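Long-range contacts in restriction endonuclease S subunits (Thermoanaerobacter tengcongensis, PDB 3OKG), which probably serves as the DNA-recognising specificity subunit of a type I restriction-modification methyltransferase, which is built from M and S polypeptides: residues P78-K83 with C114-C119; S48-Y53 with P69-G74. All coordinates share one frame; numbering follows the deposited sequence.

Contact 1 of 2, residues P78-K83 with C114-C119. With SO4 (sulfate ion), chain D.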
ATOM      1  N   PRO A  78     -17.612  25.540 -19.966  1.00 31.88           N
ATOM      2  CA  PRO A  78     -16.188  25.550 -20.317  1.00 37.74           C
ATOM      3  C   PRO A  78     -16.019  25.335 -21.825  1.00 27.09           C
ATOM      4  O   PRO A  78     -16.895  24.792 -22.504  1.00 26.15           O
ATOM      5  CB  PRO A  78     -15.626  24.352 -19.546  1.00 32.35           C
ATOM      6  CG  PRO A  78     -16.623  24.060 -18.490  1.00 31.79           C
ATOM      7  CD  PRO A  78     -17.950  24.488 -18.996  1.00 34.83           C
ATOM      8  N   SER A  79     -14.902  25.784 -22.367  1.00 34.00           N
ATOM      9  CA  SER A  79     -14.718  25.693 -23.806  1.00 32.11           C
ATOM     10  C   SER A  79     -14.629  24.249 -24.279  1.00 27.91           C
ATOM     11  O   SER A  79     -15.018  23.957 -25.394  1.00 28.83           O
ATOM     12  CB  SER A  79     -13.467  26.458 -24.247  1.00 44.80           C
ATOM     13  OG  SER A  79     -12.339  25.958 -23.569  1.00 41.64           O
ATOM     14  N   ARG A  80     -14.137  23.345 -23.432  1.00 29.76           N
ATOM     15  CA  ARG A  80     -14.045  21.919 -23.800  1.00 29.56           C
ATOM     16  C   ARG A  80     -15.358  21.159 -23.673  1.00 25.14           C
ATOM     17  O   ARG A  80     -15.459  19.981 -24.044  1.00 27.08           O
ATOM     18  CB  ARG A  80     -12.996  21.225 -22.926  1.00 24.48           C
ATOM     19  CG  ARG A  80     -11.568  21.570 -23.299  1.00 33.77           C
ATOM     20  CD  ARG A  80     -10.620  20.962 -22.281  1.00 33.00           C
ATOM     21  NE  ARG A  80      -9.237  21.217 -22.640  1.00 43.74           N
ATOM     22  CZ  ARG A  80      -8.203  20.824 -21.906  1.00 76.21           C
ATOM     23  NH1 ARG A  80      -8.414  20.150 -20.779  1.00 59.97           N
ATOM     24  NH2 ARG A  80      -6.964  21.104 -22.296  1.00 45.68           N
ATOM     25  N   ALA A  81     -16.369  21.807 -23.121  1.00 26.63           N
ATOM     26  CA  ALA A  81     -17.613  21.113 -22.880  1.00 18.34           C
ATOM     27  C   ALA A  81     -18.440  21.029 -24.158  1.00 26.51           C
ATOM     28  O   ALA A  81     -19.334  21.836 -24.373  1.00 23.78           O
ATOM     29  CB  ALA A  81     -18.407  21.777 -21.724  1.00 26.13           C
ATOM     30  N   ARG A  82     -18.146  20.050 -25.021  1.00 20.62           N
ATOM     31  CA  ARG A  82     -18.800  20.041 -26.327  1.00 22.34           C
ATOM     32  C   ARG A  82     -19.247  18.678 -26.856  1.00 26.90           C
ATOM     33  O   ARG A  82     -19.975  18.624 -27.845  1.00 25.01           O
ATOM     34  CB  ARG A  82     -17.925  20.738 -27.383  1.00 28.32           C
ATOM     35  CG  ARG A  82     -17.640  22.207 -27.086  1.00 31.91           C
ATOM     36  CD  ARG A  82     -18.833  23.134 -27.346  1.00 26.04           C
ATOM     37  NE  ARG A  82     -18.415  24.533 -27.223  1.00 35.75           N
ATOM     38  CZ  ARG A  82     -18.216  25.173 -26.072  1.00 41.22           C
ATOM     39  NH1 ARG A  82     -18.419  24.561 -24.902  1.00 32.39           N
ATOM     40  NH2 ARG A  82     -17.813  26.438 -26.093  1.00 35.96           N
ATOM     41  N   LYS A  83     -18.828  17.587 -26.221  1.00 17.86           N
ATOM     42  CA  LYS A  83     -19.168  16.260 -26.772  1.00 19.42           C
ATOM     43  C   LYS A  83     -20.371  15.698 -26.057  1.00 23.43           C
ATOM     44  O   LYS A  83     -20.366  15.603 -24.839  1.00 22.48           O
ATOM     45  CB  LYS A  83     -17.980  15.285 -26.660  1.00 22.97           C
ATOM     46  CG  LYS A  83     -16.851  15.605 -27.640  1.00 22.95           C
ATOM     47  CD  LYS A  83     -15.693  14.606 -27.547  1.00 23.66           C
ATOM     48  CE  LYS A  83     -14.666  14.892 -28.664  1.00 22.16           C
ATOM     49  NZ  LYS A  83     -13.537  13.925 -28.641  1.00 22.47           N
ATOM     50  N   CYS A 114     -19.486  15.712 -22.134  1.00 17.59           N
ATOM     51  CA  CYS A 114     -18.148  15.492 -21.617  1.00 15.95           C
ATOM     52  C   CYS A 114     -17.121  16.315 -22.373  1.00 18.32           C
ATOM     53  O   CYS A 114     -17.391  16.845 -23.461  1.00 22.07           O
ATOM     54  CB  CYS A 114     -17.745  14.008 -21.644  1.00 20.04           C
ATOM     55  SG  CYS A 114     -17.339  13.366 -23.332  1.00 18.55           S
ATOM     56  N   SER A 115     -15.950  16.413 -21.769  1.00 18.09           N
ATOM     57  CA  SER A 115     -14.831  17.184 -22.299  1.00 24.01           C
ATOM     58  C   SER A 115     -14.430  16.654 -23.675  1.00 25.35           C
ATOM     59  O   SER A 115     -14.507  15.451 -23.928  1.00 20.16           O
ATOM     60  CB  SER A 115     -13.629  17.073 -21.352  1.00 20.67           C
ATOM     61  OG  SER A 115     -12.475  17.709 -21.889  1.00 19.62           O
ATOM     62  N   THR A 116     -14.012  17.553 -24.563  1.00 23.14           N
ATOM     63  CA  THR A 116     -13.404  17.134 -25.837  1.00 20.12           C
ATOM     64  C   THR A 116     -12.121  16.332 -25.594  1.00 23.50           C
ATOM     65  O   THR A 116     -11.588  15.702 -26.508  1.00 23.60           O
ATOM     66  CB  THR A 116     -13.031  18.357 -26.695  1.00 22.94           C
ATOM     67  OG1 THR A 116     -12.283  19.266 -25.880  1.00 22.24           O
ATOM     68  CG2 THR A 116     -14.287  19.043 -27.232  1.00 27.61           C
ATOM     69  N   GLY A 117     -11.602  16.398 -24.374  1.00 20.53           N
ATOM     70  CA  GLY A 117     -10.458  15.579 -23.996  1.00 21.32           C
ATOM     71  C   GLY A 117     -10.738  14.079 -23.902  1.00 20.67           C
ATOM     72  O   GLY A 117      -9.803  13.286 -23.715  1.00 23.42           O
ATOM     73  N   PHE A 118     -12.011  13.682 -23.998  1.00 20.07           N
ATOM     74  CA  PHE A 118     -12.358  12.257 -24.072  1.00 19.22           C
ATOM     75  C   PHE A 118     -12.668  11.820 -25.473  1.00 15.45           C
ATOM     76  O   PHE A 118     -13.425  12.474 -26.207  1.00 22.00           O
ATOM     77  CB  PHE A 118     -13.616  11.921 -23.254  1.00 16.69           C
ATOM     78  CG  PHE A 118     -13.465  12.087 -21.759  1.00 20.20           C
ATOM     79  CD1 PHE A 118     -12.835  11.105 -20.998  1.00 17.43           C
ATOM     80  CD2 PHE A 118     -14.026  13.183 -21.104  1.00 17.46           C
ATOM     81  CE1 PHE A 118     -12.712  11.229 -19.598  1.00 19.54           C
ATOM     82  CE2 PHE A 118     -13.924  13.314 -19.696  1.00 17.92           C
ATOM     83  CZ  PHE A 118     -13.273  12.331 -18.939  1.00 21.01           C
ATOM     84  N   CYS A 119     -12.154  10.656 -25.834  1.00 15.53           N
ATOM     85  CA  CYS A 119     -12.658   9.961 -27.007  1.00 16.47           C
ATOM     86  C   CYS A 119     -13.970   9.256 -26.635  1.00 19.26           C
ATOM     87  O   CYS A 119     -14.009   8.495 -25.660  1.00 18.08           O
ATOM     88  CB  CYS A 119     -11.627   8.917 -27.461  1.00 17.14           C
ATOM     89  SG  CYS A 119     -12.200   7.890 -28.812  1.00 21.27           S
TER
HETATM   90  S   SO4 D 400     -10.465  18.105 -18.925  1.00 37.95           S
HETATM   91  O1  SO4 D 400     -10.852  18.876 -20.094  1.00 35.53           O
HETATM   92  O2  SO4 D 400     -11.322  16.917 -18.844  1.00 39.62           O
HETATM   93  O3  SO4 D 400      -9.091  17.638 -19.076  1.00 38.50           O
HETATM   94  O4  SO4 D 400     -10.613  18.909 -17.729  1.00 61.44           O
HETATM   95  O   HOH W   1     -11.032  15.507 -29.511  1.00 39.49           O

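Contact 2 of 2, residues S48-Y53 with P69-G74. With SO4 (sulfate ion), chain I.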
ATOM      1  N   SER A  48     -29.499  29.572 -20.366  1.00 26.28           N
ATOM      2  CA  SER A  48     -30.241  29.423 -19.107  1.00 25.52           C
ATOM      3  C   SER A  48     -30.536  27.990 -18.769  1.00 39.54           C
ATOM      4  O   SER A  48     -31.277  27.716 -17.830  1.00 33.94           O
ATOM      5  CB  SER A  48     -31.569  30.177 -19.153  1.00 39.95           C
ATOM      6  OG  SER A  48     -31.321  31.561 -19.160  1.00 51.59           O
ATOM      7  N   THR A  49     -29.966  27.076 -19.542  1.00 30.73           N
ATOM      8  CA  THR A  49     -30.271  25.667 -19.379  1.00 30.97           C
ATOM      9  C   THR A  49     -29.111  24.944 -18.709  1.00 25.82           C
ATOM     10  O   THR A  49     -27.982  25.058 -19.144  1.00 28.35           O
ATOM     11  CB  THR A  49     -30.577  25.042 -20.725  1.00 32.11           C
ATOM     12  OG1 THR A  49     -31.733  25.688 -21.273  1.00 34.63           O
ATOM     13  CG2 THR A  49     -30.873  23.562 -20.568  1.00 32.18           C
ATOM     14  N   TYR A  50     -29.393  24.236 -17.620  1.00 31.33           N
ATOM     15  CA  TYR A  50     -28.354  23.481 -16.943  1.00 23.94           C
ATOM     16  C   TYR A  50     -28.000  22.248 -17.774  1.00 22.89           C
ATOM     17  O   TYR A  50     -28.871  21.649 -18.397  1.00 26.33           O
ATOM     18  CB  TYR A  50     -28.832  23.056 -15.551  1.00 26.42           C
ATOM     19  CG  TYR A  50     -28.613  24.138 -14.510  1.00 20.85           C
ATOM     20  CD1 TYR A  50     -27.359  24.346 -13.963  1.00 23.94           C
ATOM     21  CD2 TYR A  50     -29.664  24.969 -14.102  1.00 24.10           C
ATOM     22  CE1 TYR A  50     -27.135  25.355 -13.015  1.00 24.63           C
ATOM     23  CE2 TYR A  50     -29.450  25.985 -13.140  1.00 28.16           C
ATOM     24  CZ  TYR A  50     -28.194  26.160 -12.613  1.00 26.08           C
ATOM     25  OH  TYR A  50     -27.961  27.149 -11.684  1.00 25.71           O
ATOM     26  N   PHE A  51     -26.728  21.875 -17.778  1.00 23.48           N
ATOM     27  CA  PHE A  51     -26.340  20.561 -18.292  1.00 28.87           C
ATOM     28  C   PHE A  51     -25.355  19.946 -17.305  1.00 26.38           C
ATOM     29  O   PHE A  51     -24.770  20.653 -16.478  1.00 25.47           O
ATOM     30  CB  PHE A  51     -25.691  20.687 -19.678  1.00 23.52           C
ATOM     31  CG  PHE A  51     -24.355  21.338 -19.650  1.00 24.10           C
ATOM     32  CD1 PHE A  51     -23.192  20.581 -19.776  1.00 20.01           C
ATOM     33  CD2 PHE A  51     -24.242  22.708 -19.483  1.00 23.44           C
ATOM     34  CE1 PHE A  51     -21.947  21.178 -19.737  1.00 25.31           C
ATOM     35  CE2 PHE A  51     -22.997  23.319 -19.440  1.00 22.76           C
ATOM     36  CZ  PHE A  51     -21.841  22.562 -19.569  1.00 31.10           C
ATOM     37  N   VAL A  52     -25.172  18.632 -17.372  1.00 24.15           N
ATOM     38  CA  VAL A  52     -24.199  17.995 -16.494  1.00 17.97           C
ATOM     39  C   VAL A  52     -22.907  17.771 -17.267  1.00 20.22           C
ATOM     40  O   VAL A  52     -22.948  17.261 -18.397  1.00 20.04           O
ATOM     41  CB  VAL A  52     -24.724  16.657 -15.951  1.00 21.23           C
ATOM     42  CG1 VAL A  52     -23.668  16.037 -15.052  1.00 25.12           C
ATOM     43  CG2 VAL A  52     -26.023  16.871 -15.163  1.00 28.70           C
ATOM     44  N   TYR A  53     -21.772  18.178 -16.690  1.00 18.76           N
ATOM     45  CA  TYR A  53     -20.490  18.130 -17.390  1.00 19.76           C
ATOM     46  C   TYR A  53     -19.585  17.080 -16.769  1.00 25.63           C
ATOM     47  O   TYR A  53     -19.373  17.080 -15.555  1.00 25.41           O
ATOM     48  CB  TYR A  53     -19.793  19.480 -17.292  1.00 18.53           C
ATOM     49  CG  TYR A  53     -18.512  19.581 -18.058  1.00 22.30           C
ATOM     50  CD1 TYR A  53     -18.396  19.026 -19.328  1.00 20.89           C
ATOM     51  CD2 TYR A  53     -17.431  20.256 -17.535  1.00 31.07           C
ATOM     52  CE1 TYR A  53     -17.209  19.110 -20.032  1.00 17.12           C
ATOM     53  CE2 TYR A  53     -16.244  20.369 -18.246  1.00 28.62           C
ATOM     54  CZ  TYR A  53     -16.154  19.796 -19.498  1.00 24.68           C
ATOM     55  OH  TYR A  53     -14.981  19.910 -20.202  1.00 23.63           O
ATOM     56  N   PRO A  69     -19.409  14.491 -11.438  1.00 18.61           N
ATOM     57  CA  PRO A  69     -19.678  15.435 -12.526  1.00 25.66           C
ATOM     58  C   PRO A  69     -20.324  16.682 -11.920  1.00 26.81           C
ATOM     59  O   PRO A  69     -20.821  16.623 -10.790  1.00 29.58           O
ATOM     60  CB  PRO A  69     -20.700  14.693 -13.358  1.00 21.42           C
ATOM     61  CG  PRO A  69     -21.462  13.871 -12.331  1.00 28.19           C
ATOM     62  CD  PRO A  69     -20.357  13.365 -11.444  1.00 22.11           C
ATOM     63  N   LYS A  70     -20.304  17.786 -12.647  1.00 26.58           N
ATOM     64  CA  LYS A  70     -20.803  19.043 -12.097  1.00 23.72           C
ATOM     65  C   LYS A  70     -21.945  19.547 -12.939  1.00 27.20           C
ATOM     66  O   LYS A  70     -21.866  19.505 -14.153  1.00 24.57           O
ATOM     67  CB  LYS A  70     -19.695  20.102 -12.054  1.00 29.36           C
ATOM     68  CG  LYS A  70     -20.127  21.347 -11.235  1.00 45.69           C
ATOM     69  CD  LYS A  70     -19.410  22.629 -11.646  1.00 76.12           C
ATOM     70  CE  LYS A  70     -18.110  22.841 -10.884  1.00 83.54           C
ATOM     71  NZ  LYS A  70     -17.513  24.172 -11.205  1.00 72.77           N
ATOM     72  N   GLU A  71     -23.014  20.033 -12.302  1.00 20.92           N
ATOM     73  CA  GLU A  71     -24.105  20.592 -13.069  1.00 22.94           C
ATOM     74  C   GLU A  71     -23.780  22.059 -13.302  1.00 30.73           C
ATOM     75  O   GLU A  71     -23.508  22.813 -12.362  1.00 26.79           O
ATOM     76  CB  GLU A  71     -25.464  20.390 -12.389  1.00 23.37           C
ATOM     77  CG  GLU A  71     -26.625  20.757 -13.297  1.00 30.16           C
ATOM     78  CD  GLU A  71     -27.876  19.961 -13.004  1.00 29.80           C
ATOM     79  OE1 GLU A  71     -27.890  19.220 -12.005  1.00 33.62           O
ATOM     80  OE2 GLU A  71     -28.845  20.072 -13.777  1.00 38.63           O
ATOM     81  N   ILE A  72     -23.806  22.454 -14.562  1.00 23.02           N
ATOM     82  CA  ILE A  72     -23.353  23.772 -14.962  1.00 22.54           C
ATOM     83  C   ILE A  72     -24.394  24.493 -15.810  1.00 26.87           C
ATOM     84  O   ILE A  72     -25.089  23.894 -16.622  1.00 21.06           O
ATOM     85  CB  ILE A  72     -22.045  23.670 -15.769  1.00 25.41           C
ATOM     86  CG1 ILE A  72     -20.958  23.010 -14.918  1.00 33.12           C
ATOM     87  CG2 ILE A  72     -21.599  25.046 -16.251  1.00 30.73           C
ATOM     88  CD1 ILE A  72     -19.702  22.617 -15.740  1.00 32.59           C
ATOM     89  N   LEU A  73     -24.503  25.802 -15.602  1.00 31.55           N
ATOM     90  CA  LEU A  73     -25.390  26.616 -16.412  1.00 29.30           C
ATOM     91  C   LEU A  73     -24.781  26.781 -17.811  1.00 19.72           C
ATOM     92  O   LEU A  73     -23.583  27.012 -17.942  1.00 25.77           O
ATOM     93  CB  LEU A  73     -25.573  27.981 -15.733  1.00 39.74           C
ATOM     94  CG  LEU A  73     -26.791  28.820 -16.114  1.00 32.60           C
ATOM     95  CD1 LEU A  73     -28.073  28.045 -16.001  1.00 24.67           C
ATOM     96  CD2 LEU A  73     -26.837  30.075 -15.238  1.00 34.07           C
ATOM     97  N   GLY A  74     -25.601  26.679 -18.858  1.00 26.38           N
ATOM     98  CA  GLY A  74     -25.073  26.726 -20.213  1.00 29.14           C
ATOM     99  C   GLY A  74     -24.211  27.950 -20.452  1.00 30.25           C
ATOM    100  O   GLY A  74     -23.153  27.888 -21.084  1.00 26.84           O
TER
HETATM  101  S   SO4 I 405     -32.242  28.866 -23.013  1.00 64.72           S
HETATM  102  O1  SO4 I 405     -33.594  28.836 -22.467  1.00 41.76           O
HETATM  103  O2  SO4 I 405     -32.255  28.161 -24.291  1.00 62.75           O
HETATM  104  O3  SO4 I 405     -31.782  30.239 -23.213  1.00 68.28           O
HETATM  105  O4  SO4 I 405     -31.326  28.219 -22.075  1.00 49.65           O

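Contact 1 of 2, residues P78-K83 with C114-C119
Lys83 lays its side chain along the turn from Ser115 to Phe118, and its ammonium ends at the carbonyl oxygens of Phe118 and Thr116. CG lies anti to the carbonyl carbon (chi1 -72°) and every later torsion is extended, a straight rod that passes the CA of Thr116 and brings NZ 2.8 Å from the O of Phe118. A second, weak bond reaches the O of Thr116, and one water bridges the same two atoms, NZ and Thr116 O. The charge itself is probably balanced by Asp161, its salt-bridge partner from helix 161-165, so the buried amine is held from several directions.

Arg80 works at the other end of the contact. Its side chain crosses that of Thr116 at about a right angle, CG lying 3.5 Å from OG1, and then runs on extended toward a sulfate ion, which meets the guanidinium at its edge, in plane. NH1 and the OG of Ser115 both donate to sulfate O1, at 2.8 Å from NH1. Ser115 OG, anti to its own backbone nitrogen (chi1 175°), also accepts from the N of Gly117, 2.9 Å away, and so ties the turn to the anion.

The backbones join at both ends: Cys114 N reaches the O of Lys83 at 2.8 Å, with a longer return bond from Lys83 N to Cys114 O, and Thr116 N bonds to Arg80 O, 2.9 Å away. Arg82 turns back on its own segment, where NH1 grips the carbonyls of Pro78 and Ala81. The whole is an antiparallel strand pair running out into two type I turns, the one at Ser115-Phe118 reinforced by an ST turn, within a type I DNA specificity domain.

Contact 2 of 2, residues S48-Y53 with P69-G74
The Tyr50 ring carries the CD1 methyl of Leu73 over one face, a CH-pi contact with the carbon 3.8 Å from the ring centroid and only 11° off its normal. The Glu71 carboxylate stands at right angles to that ring, its OE2 lying 3.5 Å from Tyr50 CB. The Phe51 ring takes Gly74 CA and Leu73 O at its edge, near its plane, and lies alongside Ile72, both side chains pointing the same way, with CE2 3.8 Å from Ile72 CB. Its CG sits between the backbone N and the carbonyl carbon (chi1 69°), which folds the ring back over the neighbouring strand. An alanine in place of Phe51 is likely to open a gap beside Ile72 CB and Gly74 CA and leave that flank of the sheet less well packed. Ile72 CD1 lies 3.5 Å from Tyr53 CB.

Residues thus alternate across an antiparallel pair: Tyr50, Leu73, Val52 and Glu71 share one face, Phe51, Ile72, Tyr53 and Lys70 the other. Phe51 and Ile72 exchange two bonds of 2.8 Å, N to O each way, the one from Ile72 N almost straight at 178°. Tyr53 and Lys70 form the second such pair, and Gly74 N reaches Thr49 O beyond the strand end. On the face of Tyr50 and Val52, Val52 CG1 packs side by side with Pro69, 3.7 Å from Pro69 CB. At the far end Ser48 N and Thr49 OG1 both donate to one sulfate oxygen, and Asn46 binds the same ion.

Strand 70-73 is an outermost strand of the mixed four-stranded sheet; strand 50-54 lies next to it and bonds onward through Val52 to Ile113 in strand 113-115, while Phe51 and Tyr53 reach across that strand to Ala81.

The two contacts are successive joints of one mixed sheet: contact 2 pairs outer strand 70-73 with 50-54, contact 1 pairs 113-115 with the other outer strand, 81-84, and 50-54 and 113-115 are neighbours between them. Tyr53 links them directly, its ring and hydroxyl packing on Ala81, Arg80 and Ser115. Contact 1 is the more buried and the more polar, built on an ammonium and turn carbonyls, with a sulfate, probably from the crystallisation liquor, bound by Arg80 and Ser115. Contact 2, with more exposed residues, relies on regular backbone bonds and on aromatic and aliphatic packing, its sulfate confined to one end. Both probably belong to a single DNA specificity domain.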